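Local coordinates for protein glycosyltransferase Gtf1 (Streptococcus pneumoniae, PDB 4PQG) that belongs to the GT-B glycosyltransferases and holds uridine-5'-diphosphate in the cleft between its two parallel-sheet domains, at residues A[26-30]-A[62-66]; A[312-316]-A[414-419]; A[335-339]-A[364-370]; A[422-427]-A[485-489]. One frame throughout, in Å; residues are numbered along the deposited sequence.

Interaction 1 (A[26-30]-A[62-66]). With UDP (uridine-5'-diphosphate), chain C.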
# COMPACT_ATOMS: atom_id res chain seq x y z
N GLU A 26 -2.57 -1.38 0.48
CA GLU A 26 -3.06 -0.03 0.29
C GLU A 26 -3.94 0.10 -0.95
O GLU A 26 -4.95 0.83 -0.94
CB GLU A 26 -1.89 0.97 0.21
CG GLU A 26 -1.21 1.21 1.57
CD GLU A 26 -0.41 0.01 2.04
OE1 GLU A 26 -0.67 -0.49 3.16
OE2 GLU A 26 0.46 -0.47 1.26
N TYR A 27 -3.56 -0.58 -2.03
CA TYR A 27 -4.40 -0.58 -3.23
C TYR A 27 -5.75 -1.29 -2.99
O TYR A 27 -6.79 -0.83 -3.49
CB TYR A 27 -3.64 -1.15 -4.44
CG TYR A 27 -2.69 -0.12 -5.00
CD1 TYR A 27 -3.14 0.83 -5.91
CD2 TYR A 27 -1.36 -0.05 -4.57
CE1 TYR A 27 -2.29 1.80 -6.40
CE2 TYR A 27 -0.50 0.93 -5.06
CZ TYR A 27 -0.98 1.85 -5.96
OH TYR A 27 -0.17 2.81 -6.46
N ALA A 28 -5.72 -2.38 -2.23
CA ALA A 28 -6.96 -3.06 -1.82
C ALA A 28 -7.89 -2.11 -1.08
O ALA A 28 -9.12 -2.16 -1.25
CB ALA A 28 -6.65 -4.27 -0.95
N GLN A 29 -7.32 -1.28 -0.21
CA GLN A 29 -8.11 -0.28 0.51
C GLN A 29 -8.71 0.72 -0.47
O GLN A 29 -9.85 1.14 -0.32
CB GLN A 29 -7.25 0.46 1.53
CG GLN A 29 -6.89 -0.30 2.79
CD GLN A 29 -6.50 0.64 3.92
OE1 GLN A 29 -5.69 1.55 3.72
NE2 GLN A 29 -7.11 0.46 5.08
N ALA A 30 -7.92 1.11 -1.47
CA ALA A 30 -8.40 2.02 -2.49
C ALA A 30 -9.51 1.37 -3.31
O ALA A 30 -10.52 2.01 -3.61
CB ALA A 30 -7.26 2.50 -3.38
N ASN A 62 -3.39 10.45 -4.70
CA ASN A 62 -2.65 9.70 -5.69
C ASN A 62 -3.23 8.30 -5.96
O ASN A 62 -3.30 7.86 -7.10
CB ASN A 62 -1.17 9.58 -5.29
CG ASN A 62 -0.33 8.86 -6.34
OD1 ASN A 62 -0.25 9.30 -7.50
ND2 ASN A 62 0.33 7.78 -5.94
N ILE A 63 -3.65 7.63 -4.90
CA ILE A 63 -4.13 6.26 -4.96
C ILE A 63 -5.65 6.24 -5.20
O ILE A 63 -6.25 5.20 -5.44
CB ILE A 63 -3.71 5.50 -3.67
CG1 ILE A 63 -3.54 4.01 -3.91
CG2 ILE A 63 -4.66 5.75 -2.52
CD1 ILE A 63 -3.02 3.31 -2.67
N GLY A 64 -6.25 7.43 -5.13
CA GLY A 64 -7.63 7.59 -5.50
C GLY A 64 -8.65 7.72 -4.38
O GLY A 64 -9.85 7.72 -4.68
N PHE A 65 -8.23 7.83 -3.12
CA PHE A 65 -9.20 8.13 -2.04
C PHE A 65 -9.72 9.57 -2.22
O PHE A 65 -8.97 10.45 -2.64
CB PHE A 65 -8.55 8.04 -0.65
CG PHE A 65 -8.17 6.65 -0.22
CD1 PHE A 65 -9.14 5.70 0.10
CD2 PHE A 65 -6.84 6.32 -0.09
CE1 PHE A 65 -8.77 4.42 0.51
CE2 PHE A 65 -6.46 5.04 0.32
CZ PHE A 65 -7.42 4.10 0.63
N ASP A 66 -11.00 9.81 -1.92
CA ASP A 66 -11.51 11.18 -1.79
C ASP A 66 -11.03 11.73 -0.46
O ASP A 66 -10.96 10.97 0.51
CB ASP A 66 -13.03 11.21 -1.76
CG ASP A 66 -13.65 10.74 -3.05
OD1 ASP A 66 -13.15 11.07 -4.14
OD2 ASP A 66 -14.67 10.05 -2.96
N1 UDP C . 1.05 -1.06 -8.67
C2 UDP C . 1.03 0.20 -9.31
N3 UDP C . 2.06 0.56 -10.06
C4 UDP C . 3.13 -0.22 -10.24
C5 UDP C . 3.20 -1.47 -9.63
C6 UDP C . 2.12 -1.88 -8.84
O2 UDP C . 0.05 0.98 -9.18
O4 UDP C . 4.06 0.20 -10.98
C1' UDP C . -0.12 -1.45 -7.87
C2' UDP C . -0.92 -2.49 -8.66
O2' UDP C . -1.86 -1.93 -9.59
C3' UDP C . -1.62 -3.31 -7.59
C4' UDP C . -0.74 -3.15 -6.35
O4' UDP C . 0.23 -2.13 -6.66
O3' UDP C . -2.92 -2.78 -7.31
C5' UDP C . 0.02 -4.42 -5.99
O5' UDP C . -0.90 -5.36 -5.46
PA UDP C . -0.61 -6.93 -5.51
O1A UDP C . -1.76 -7.65 -4.84
O2A UDP C . -0.28 -7.27 -6.94
O3A UDP C . 0.82 -7.18 -4.79
PB UDP C . 1.30 -6.91 -3.28
O1B UDP C . 2.12 -8.13 -2.94
O2B UDP C . 2.10 -5.61 -3.35
O3B UDP C . 0.05 -6.84 -2.43
O HOH W 1 -10.85 4.83 -4.49
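Ile63 is the bump of this contact. It rises from the last turn of helix 56-63 into a hollow on helix 24-38 formed by Glu26, Tyr27 and Ala30. CG1 and CD1 fill different parts of that hollow. CG1 lies over one face of the Tyr27 ring, 3.9 Å from the ring centroid and 25° off the normal, a CH-pi contact displaced toward the rim. CD1 reaches further, to 3.6 Å from Glu26 O. The side chain is extended, with CG1 anti to the backbone N (chi1 -152°), and this carries CD1 across the helix surface. Ala30 CB makes a smaller bump. It rests 3.5 Å from Ile63 O, with Phe65 CZ beside it. Phe65 brings the end of its ring against the backbone at Gln29 and Ala30. Gln29 CB meets that ring at its edge, in plane, 3.8 Å from CZ. Gly64 ends its helix in a Schellman motif and turns the chain between these two side chains. One water bridges the two backbones, donating to both Ala30 O and Gly64 O. The other face of the Tyr27 ring carries the ribose of UDP, with C1' 3.7 Å above the ring centre. The Tyr27 hydroxyl is hydrogen-bonded to His392. The tyrosine is thus sandwiched between isoleucine and nucleotide, in a wall of the UDP pocket in the N-terminal Rossmann-like domain of a GT-B fold.

Interaction 2 (A[312-316]-A[414-419]). With UDP (uridine-5'-diphosphate), chain C; NAG (2-acetamido-2-deoxy-beta-D-glucopyranose), chain D.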
# COMPACT_ATOMS: atom_id res chain seq x y z
N PRO A 312 -13.22 -10.78 -2.58
CA PRO A 312 -12.02 -10.38 -3.32
C PRO A 312 -11.66 -8.94 -2.97
O PRO A 312 -12.55 -8.10 -2.90
CB PRO A 312 -12.47 -10.46 -4.77
CG PRO A 312 -13.48 -11.56 -4.77
CD PRO A 312 -14.22 -11.41 -3.47
N VAL A 313 -10.36 -8.67 -2.77
CA VAL A 313 -9.85 -7.34 -2.44
C VAL A 313 -9.87 -6.41 -3.64
O VAL A 313 -9.69 -5.20 -3.51
CB VAL A 313 -8.41 -7.38 -1.83
CG1 VAL A 313 -8.42 -8.00 -0.45
CG2 VAL A 313 -7.42 -8.09 -2.75
N GLY A 314 -10.08 -6.96 -4.83
CA GLY A 314 -10.17 -6.13 -6.02
C GLY A 314 -11.29 -6.60 -6.92
O GLY A 314 -11.77 -7.72 -6.79
N SER A 315 -11.69 -5.74 -7.85
CA SER A 315 -12.64 -6.13 -8.88
C SER A 315 -12.35 -5.26 -10.10
O SER A 315 -11.64 -4.27 -9.99
CB SER A 315 -14.08 -5.95 -8.38
OG SER A 315 -14.32 -4.61 -7.98
N ILE A 316 -12.86 -5.65 -11.26
CA ILE A 316 -12.59 -4.96 -12.51
C ILE A 316 -13.86 -4.22 -12.93
O ILE A 316 -14.93 -4.84 -13.05
CB ILE A 316 -12.21 -5.99 -13.61
CG1 ILE A 316 -10.93 -6.74 -13.25
CG2 ILE A 316 -12.03 -5.31 -14.96
CD1 ILE A 316 -10.76 -8.05 -13.99
N PHE A 414 -3.92 -12.85 -3.18
CA PHE A 414 -4.86 -12.57 -4.24
C PHE A 414 -4.09 -12.17 -5.48
O PHE A 414 -4.13 -12.87 -6.51
CB PHE A 414 -5.81 -11.44 -3.85
CG PHE A 414 -6.93 -11.21 -4.85
CD1 PHE A 414 -7.94 -12.17 -5.01
CD2 PHE A 414 -6.98 -10.05 -5.61
CE1 PHE A 414 -8.98 -11.96 -5.91
CE2 PHE A 414 -8.03 -9.83 -6.51
CZ PHE A 414 -9.03 -10.79 -6.66
N GLY A 415 -3.38 -11.05 -5.36
CA GLY A 415 -2.56 -10.53 -6.46
C GLY A 415 -3.33 -9.61 -7.39
O GLY A 415 -3.80 -10.01 -8.46
N LEU A 416 -3.43 -8.35 -6.98
CA LEU A 416 -4.19 -7.38 -7.72
C LEU A 416 -3.70 -7.18 -9.16
O LEU A 416 -4.51 -7.00 -10.05
CB LEU A 416 -4.22 -6.04 -6.97
CG LEU A 416 -5.13 -6.02 -5.72
CD1 LEU A 416 -4.88 -4.79 -4.84
CD2 LEU A 416 -6.61 -6.19 -6.04
N THR A 417 -2.38 -7.22 -9.39
CA THR A 417 -1.85 -7.11 -10.77
C THR A 417 -2.21 -8.32 -11.66
O THR A 417 -2.24 -8.19 -12.88
CB THR A 417 -0.33 -6.90 -10.84
OG1 THR A 417 0.33 -8.04 -10.28
CG2 THR A 417 0.07 -5.59 -10.12
N LEU A 418 -2.48 -9.47 -11.04
CA LEU A 418 -2.94 -10.64 -11.80
C LEU A 418 -4.37 -10.41 -12.31
O LEU A 418 -4.68 -10.68 -13.47
CB LEU A 418 -2.86 -11.91 -10.95
CG LEU A 418 -1.56 -12.26 -10.20
CD1 LEU A 418 -1.76 -13.54 -9.41
CD2 LEU A 418 -0.38 -12.38 -11.16
N MET A 419 -5.23 -9.90 -11.44
CA MET A 419 -6.60 -9.51 -11.80
C MET A 419 -6.60 -8.40 -12.84
O MET A 419 -7.30 -8.45 -13.85
CB MET A 419 -7.37 -9.06 -10.55
CG MET A 419 -8.82 -8.65 -10.84
SD MET A 419 -9.54 -7.68 -9.51
CE MET A 419 -8.66 -6.13 -9.77
N1 UDP C . 1.05 -1.06 -8.67
C2 UDP C . 1.03 0.20 -9.31
N3 UDP C . 2.06 0.56 -10.06
C4 UDP C . 3.13 -0.22 -10.24
C5 UDP C . 3.20 -1.47 -9.63
C6 UDP C . 2.12 -1.88 -8.84
O2 UDP C . 0.05 0.98 -9.18
O4 UDP C . 4.06 0.20 -10.98
C1' UDP C . -0.12 -1.45 -7.87
C2' UDP C . -0.92 -2.49 -8.66
O2' UDP C . -1.86 -1.93 -9.59
C3' UDP C . -1.62 -3.31 -7.59
C4' UDP C . -0.74 -3.15 -6.35
O4' UDP C . 0.23 -2.13 -6.66
O3' UDP C . -2.92 -2.78 -7.31
C5' UDP C . 0.02 -4.42 -5.99
O5' UDP C . -0.90 -5.36 -5.46
PA UDP C . -0.61 -6.93 -5.51
O1A UDP C . -1.76 -7.65 -4.84
O2A UDP C . -0.28 -7.27 -6.94
O3A UDP C . 0.82 -7.18 -4.79
PB UDP C . 1.30 -6.91 -3.28
O1B UDP C . 2.12 -8.13 -2.94
O2B UDP C . 2.10 -5.61 -3.35
O3B UDP C . 0.05 -6.84 -2.43
C1 NAG D . -0.97 -8.47 -0.50
C2 NAG D . -0.74 -9.89 -0.99
C3 NAG D . -1.50 -9.79 -2.33
C4 NAG D . -2.91 -9.22 -2.15
C5 NAG D . -2.89 -7.92 -1.29
C6 NAG D . -4.24 -7.23 -1.12
C7 NAG D . 1.20 -11.35 -1.10
C8 NAG D . 2.66 -11.42 -1.46
N2 NAG D . 0.65 -10.16 -1.27
O1 NAG D . 0.04 -7.74 0.13
O3 NAG D . -1.51 -11.02 -3.03
O4 NAG D . -3.43 -8.92 -3.43
O5 NAG D . -2.30 -8.29 -0.04
O6 NAG D . -5.04 -8.09 -0.33
O7 NAG D . 0.60 -12.35 -0.67
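Pro312 begins the contact by resting its CB against the end of the Phe414 ring, 3.9 Å from CZ. Here the loop after strand 308-310 meets the start of helix 416-423, whose N-terminus faces the diphosphate in this GT-B cleft. Val313 follows. Its CG2 packs 3.5 Å from Phe414 CD2 and also touches Leu416 CD2. The same valine borders the NAG molecule, where both its methyls approach O6. Gly314 passes closely over the helix start, packing its bare backbone against two side chains. Its CA lies 3.6 Å from Leu416 CD2, and its carbonyl carbon is close to the sulfur of Met419. Ser315 turns its own side chain from the helix to Thr494, but its backbone N sits 3.3 Å from Met419 SD. Met419 gets there by extending through CG, which points opposite the backbone N (chi1 -179°), and then bending at chi3, which folds CE back beside Ser315. Ile316 closes the segment with CG1 and CD1 alongside Met419 CG. Across the helix start, backbone amides grip both ligands. Phe414 N and Gly415 N bond to O3 and O4 of NAG. Gly415 is the N-cap, and the helix dipole probably adds to the hold on the phosphate. Leu416 N donates to UDP O1A at 2.8 Å, and Thr417 N donates almost straight to UDP O2A, at 173°.

Interaction 3 (A[335-339]-A[364-370]). With UDP (uridine-5'-diphosphate), chain C.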
# COMPACT_ATOMS: atom_id res chain seq x y z
N SER A 335 4.96 -5.17 -9.79
CA SER A 335 5.03 -5.50 -8.36
C SER A 335 6.03 -4.63 -7.63
O SER A 335 6.92 -4.00 -8.24
CB SER A 335 5.39 -6.98 -8.16
OG SER A 335 6.76 -7.24 -8.42
N ARG A 336 5.90 -4.59 -6.32
CA ARG A 336 7.02 -4.20 -5.48
C ARG A 336 8.26 -4.98 -5.94
O ARG A 336 8.17 -6.18 -6.26
CB ARG A 336 6.74 -4.52 -4.01
CG ARG A 336 5.57 -3.75 -3.40
CD ARG A 336 5.25 -4.26 -1.99
NE ARG A 336 4.64 -5.59 -2.04
CZ ARG A 336 5.17 -6.69 -1.51
NH1 ARG A 336 6.35 -6.64 -0.89
NH2 ARG A 336 4.53 -7.85 -1.61
N LEU A 337 9.40 -4.30 -5.99
CA LEU A 337 10.66 -4.97 -6.31
C LEU A 337 11.25 -5.58 -5.05
O LEU A 337 12.20 -5.06 -4.45
CB LEU A 337 11.63 -4.01 -7.02
CG LEU A 337 11.04 -3.12 -8.11
CD1 LEU A 337 12.14 -2.23 -8.69
CD2 LEU A 337 10.31 -3.89 -9.22
N ALA A 338 10.67 -6.70 -4.66
CA ALA A 338 10.89 -7.29 -3.37
C ALA A 338 11.28 -8.72 -3.62
O ALA A 338 10.86 -9.31 -4.62
CB ALA A 338 9.60 -7.21 -2.53
N LYS A 339 12.08 -9.28 -2.71
CA LYS A 339 12.60 -10.65 -2.85
C LYS A 339 11.51 -11.67 -3.13
O LYS A 339 11.68 -12.48 -4.04
CB LYS A 339 13.37 -11.06 -1.59
CG LYS A 339 14.69 -10.35 -1.44
CD LYS A 339 15.47 -10.86 -0.23
CE LYS A 339 16.88 -10.28 -0.21
NZ LYS A 339 16.89 -8.84 -0.56
N ILE A 364 9.34 -3.86 -16.52
CA ILE A 364 9.17 -4.16 -15.09
C ILE A 364 8.68 -2.91 -14.36
O ILE A 364 9.42 -1.93 -14.23
CB ILE A 364 10.49 -4.70 -14.46
CG1 ILE A 364 10.91 -6.02 -15.11
CG2 ILE A 364 10.34 -4.90 -12.96
CD1 ILE A 364 12.35 -6.44 -14.81
N TYR A 365 7.44 -2.94 -13.90
CA TYR A 365 6.82 -1.82 -13.17
C TYR A 365 6.87 -2.05 -11.67
O TYR A 365 6.73 -3.18 -11.21
CB TYR A 365 5.37 -1.65 -13.62
CG TYR A 365 5.26 -1.14 -15.04
CD1 TYR A 365 5.10 0.22 -15.30
CD2 TYR A 365 5.33 -2.01 -16.12
CE1 TYR A 365 5.02 0.70 -16.59
CE2 TYR A 365 5.25 -1.55 -17.42
CZ TYR A 365 5.10 -0.19 -17.65
OH TYR A 365 5.01 0.26 -18.94
N GLY A 366 7.08 -0.99 -10.91
CA GLY A 366 7.14 -1.06 -9.45
C GLY A 366 8.41 -0.45 -8.89
O GLY A 366 9.28 -0.02 -9.64
N SER A 367 8.49 -0.40 -7.56
CA SER A 367 9.68 0.11 -6.87
C SER A 367 10.05 -0.83 -5.75
O SER A 367 9.22 -1.60 -5.29
CB SER A 367 9.42 1.50 -6.26
OG SER A 367 9.01 2.38 -7.28
N GLY A 368 11.30 -0.76 -5.32
CA GLY A 368 11.74 -1.60 -4.20
C GLY A 368 13.23 -1.87 -4.25
O GLY A 368 13.89 -1.62 -5.28
N GLY A 369 13.75 -2.42 -3.15
CA GLY A 369 15.18 -2.60 -2.97
C GLY A 369 15.83 -3.58 -3.93
O GLY A 369 17.05 -3.60 -4.05
N GLU A 370 15.03 -4.39 -4.63
CA GLU A 370 15.59 -5.32 -5.61
C GLU A 370 16.08 -4.65 -6.88
O GLU A 370 16.77 -5.29 -7.67
CB GLU A 370 14.63 -6.47 -5.95
CG GLU A 370 14.40 -7.43 -4.80
CD GLU A 370 15.68 -8.11 -4.35
OE1 GLU A 370 16.07 -9.11 -4.98
OE2 GLU A 370 16.29 -7.67 -3.35
N1 UDP C . 1.05 -1.06 -8.67
C2 UDP C . 1.03 0.20 -9.31
N3 UDP C . 2.06 0.56 -10.06
C4 UDP C . 3.13 -0.22 -10.24
C5 UDP C . 3.20 -1.47 -9.63
C6 UDP C . 2.12 -1.88 -8.84
O2 UDP C . 0.05 0.98 -9.18
O4 UDP C . 4.06 0.20 -10.98
C1' UDP C . -0.12 -1.45 -7.87
C2' UDP C . -0.92 -2.49 -8.66
O2' UDP C . -1.86 -1.93 -9.59
C3' UDP C . -1.62 -3.31 -7.59
C4' UDP C . -0.74 -3.15 -6.35
O4' UDP C . 0.23 -2.13 -6.66
O3' UDP C . -2.92 -2.78 -7.31
C5' UDP C . 0.02 -4.42 -5.99
O5' UDP C . -0.90 -5.36 -5.46
PA UDP C . -0.61 -6.93 -5.51
O1A UDP C . -1.76 -7.65 -4.84
O2A UDP C . -0.28 -7.27 -6.94
O3A UDP C . 0.82 -7.18 -4.79
PB UDP C . 1.30 -6.91 -3.28
O1B UDP C . 2.12 -8.13 -2.94
O2B UDP C . 2.10 -5.61 -3.35
O3B UDP C . 0.05 -6.84 -2.43
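Leu337 fills the tight part of this contact, its side chain laid against the backbone of Gly366 to Gly368. The segments lie where neighbouring strands 330-334 and 361-365 run out into loops, in the parallel sheet of the C-terminal Rossmann-like domain of this GT-B protein. The inner end continues the pairing of the strands: Ser335 N donates to Tyr365 O at 3.0 Å. Next to it Gly366 CA comes within 3.2 Å of Ser335 O in a nearly straight CA-H...O contact, so the two backbones touch directly at Gly366. Leu337 N then donates to Ser367 O, with the N-H pointing straight at an oxygen it meets from above the carbonyl plane. Leu337 CD2 reaches inward to Ile364 CG2, and helix 343-353 covers this side through Ile343. Leu337, the centre of an inverse gamma turn, also accepts a bond from Glu370 N at its O, which closes the tight part. The outer side is looser and more exposed. Lys339 and Glu370 cross there at about a right angle and form a salt bridge, 3.1 Å from NZ to OE2. Arg336 turns from the glycine loop toward the nucleotide, its guanidinium edge on the beta-phosphate. Arg336 NH2 also forms a salt bridge with Glu340. Two nearly straight bonds hold the phosphate: NE to UDP O2B at 2.9 Å and NH2 to UDP O1B at 2.8 Å.

Interaction 4 (A[422-427]-A[485-489])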
# COMPACT_ATOMS: atom_id res chain seq x y z
N ILE A 422 -5.40 -9.84 -16.30
CA ILE A 422 -6.40 -10.61 -17.07
C ILE A 422 -7.59 -9.74 -17.53
O ILE A 422 -8.19 -10.01 -18.58
CB ILE A 422 -6.92 -11.89 -16.36
CG1 ILE A 422 -7.69 -11.55 -15.08
CG2 ILE A 422 -5.79 -12.88 -16.08
CD1 ILE A 422 -8.68 -12.62 -14.65
N GLY A 423 -7.92 -8.72 -16.74
CA GLY A 423 -8.94 -7.74 -17.11
C GLY A 423 -8.56 -6.93 -18.34
O GLY A 423 -9.43 -6.38 -19.00
N SER A 424 -7.26 -6.85 -18.62
CA SER A 424 -6.75 -6.24 -19.84
C SER A 424 -6.32 -7.30 -20.89
O SER A 424 -5.56 -7.01 -21.82
CB SER A 424 -5.57 -5.32 -19.52
OG SER A 424 -6.00 -4.05 -19.04
N GLY A 425 -6.80 -8.53 -20.71
CA GLY A 425 -6.59 -9.61 -21.67
C GLY A 425 -5.16 -10.12 -21.78
O GLY A 425 -4.70 -10.48 -22.87
N LEU A 426 -4.46 -10.15 -20.65
CA LEU A 426 -3.11 -10.71 -20.68
C LEU A 426 -3.14 -12.14 -20.22
O LEU A 426 -3.71 -12.44 -19.17
CB LEU A 426 -2.13 -9.89 -19.82
CG LEU A 426 -1.86 -8.44 -20.23
CD1 LEU A 426 -0.89 -7.76 -19.27
CD2 LEU A 426 -1.33 -8.36 -21.65
N PRO A 427 -2.53 -13.04 -21.02
CA PRO A 427 -2.24 -14.37 -20.50
C PRO A 427 -1.24 -14.23 -19.36
O PRO A 427 -0.46 -13.28 -19.35
CB PRO A 427 -1.57 -15.07 -21.70
CG PRO A 427 -2.08 -14.32 -22.89
CD PRO A 427 -2.10 -12.89 -22.42
N SER A 485 -8.41 -15.25 -20.82
CA SER A 485 -8.16 -14.31 -19.71
C SER A 485 -9.37 -13.40 -19.48
O SER A 485 -9.86 -13.28 -18.35
CB SER A 485 -6.90 -13.47 -19.93
OG SER A 485 -5.73 -14.19 -19.59
N TYR A 486 -9.83 -12.75 -20.55
CA TYR A 486 -11.07 -11.95 -20.53
C TYR A 486 -12.25 -12.76 -19.99
O TYR A 486 -13.05 -12.26 -19.19
CB TYR A 486 -11.39 -11.46 -21.93
CG TYR A 486 -10.57 -10.30 -22.42
CD1 TYR A 486 -10.45 -9.13 -21.68
CD2 TYR A 486 -9.94 -10.35 -23.68
CE1 TYR A 486 -9.71 -8.05 -22.14
CE2 TYR A 486 -9.19 -9.27 -24.15
CZ TYR A 486 -9.09 -8.12 -23.37
OH TYR A 486 -8.36 -7.04 -23.83
N GLN A 487 -12.34 -14.02 -20.40
CA GLN A 487 -13.39 -14.90 -19.90
C GLN A 487 -13.30 -15.10 -18.38
O GLN A 487 -14.30 -14.94 -17.66
CB GLN A 487 -13.39 -16.24 -20.64
CG GLN A 487 -14.55 -17.16 -20.31
CD GLN A 487 -14.40 -18.53 -20.95
OE1 GLN A 487 -14.25 -18.63 -22.17
NE2 GLN A 487 -14.41 -19.58 -20.14
N ILE A 488 -12.10 -15.44 -17.88
CA ILE A 488 -11.92 -15.55 -16.44
C ILE A 488 -12.26 -14.23 -15.74
O ILE A 488 -12.94 -14.21 -14.71
CB ILE A 488 -10.48 -16.00 -16.05
CG1 ILE A 488 -10.26 -17.47 -16.45
CG2 ILE A 488 -10.24 -15.77 -14.55
CD1 ILE A 488 -8.80 -17.89 -16.51
N ALA A 489 -11.82 -13.13 -16.34
CA ALA A 489 -11.97 -11.79 -15.77
C ALA A 489 -13.42 -11.41 -15.52
O ALA A 489 -13.72 -10.67 -14.58
CB ALA A 489 -11.29 -10.76 -16.66
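The Tyr486 ring lies with one face over Gly425. Gly425 CA sits 3.5 Å from the ring centroid and 17° off its normal, a CH-pi contact. Gly423 O comes to the ring edge, near its plane. With CG beside the backbone N (chi1 -77°), the ring extends alongside the loop to Gly425, and its hydroxyl bonds to Thr320 O. Gly425 has positive phi as the C-prime residue of a Schellman motif that ends helix 416-423. One residue before the tyrosine, Ser485 OG donates to Leu426 O at 2.7 Å, approaching from above the carbonyl plane. It ties the chain leaving the first helix to the second helix. Ile422 carries the apolar part: Ile422 CD1 meets Ile488 CG2 at 3.5 Å and Ala489 CB at 3.8 Å, and the two isoleucines cross at about a right angle. Gly423 CA also touches Ala489 CB, at 3.9 Å. The contact is structural packing, with the side chain of Ser424 about 11 Å from UDP. It sets the C-terminal end of helix 416-423 against helix 478-489, just ahead of strand 428-431, with Pro427 touching Leu478 and Met481 of that same helix.

In the fold
Interactions 1, 2 and 3 all touch UDP. Interaction 1 brings a tyrosine face to the ribose, interaction 2 backbone amides to the alpha-phosphate, and interaction 3 an arginine to the beta-phosphate. Interactions 1 and 2 meet where helix 24-38 packs on Leu416 and Val313. Interaction 3 is nested in the chain loop closed by interaction 2, without touching it. Interactions 2 and 4 share helix 416-423, one at its start and one at its end, and Ile316 packs on Gly423 and Ala489 between them. Both are buried. Interactions 1 and 3 are partly buried, and interaction 3 alone has a salt bridge across its segments.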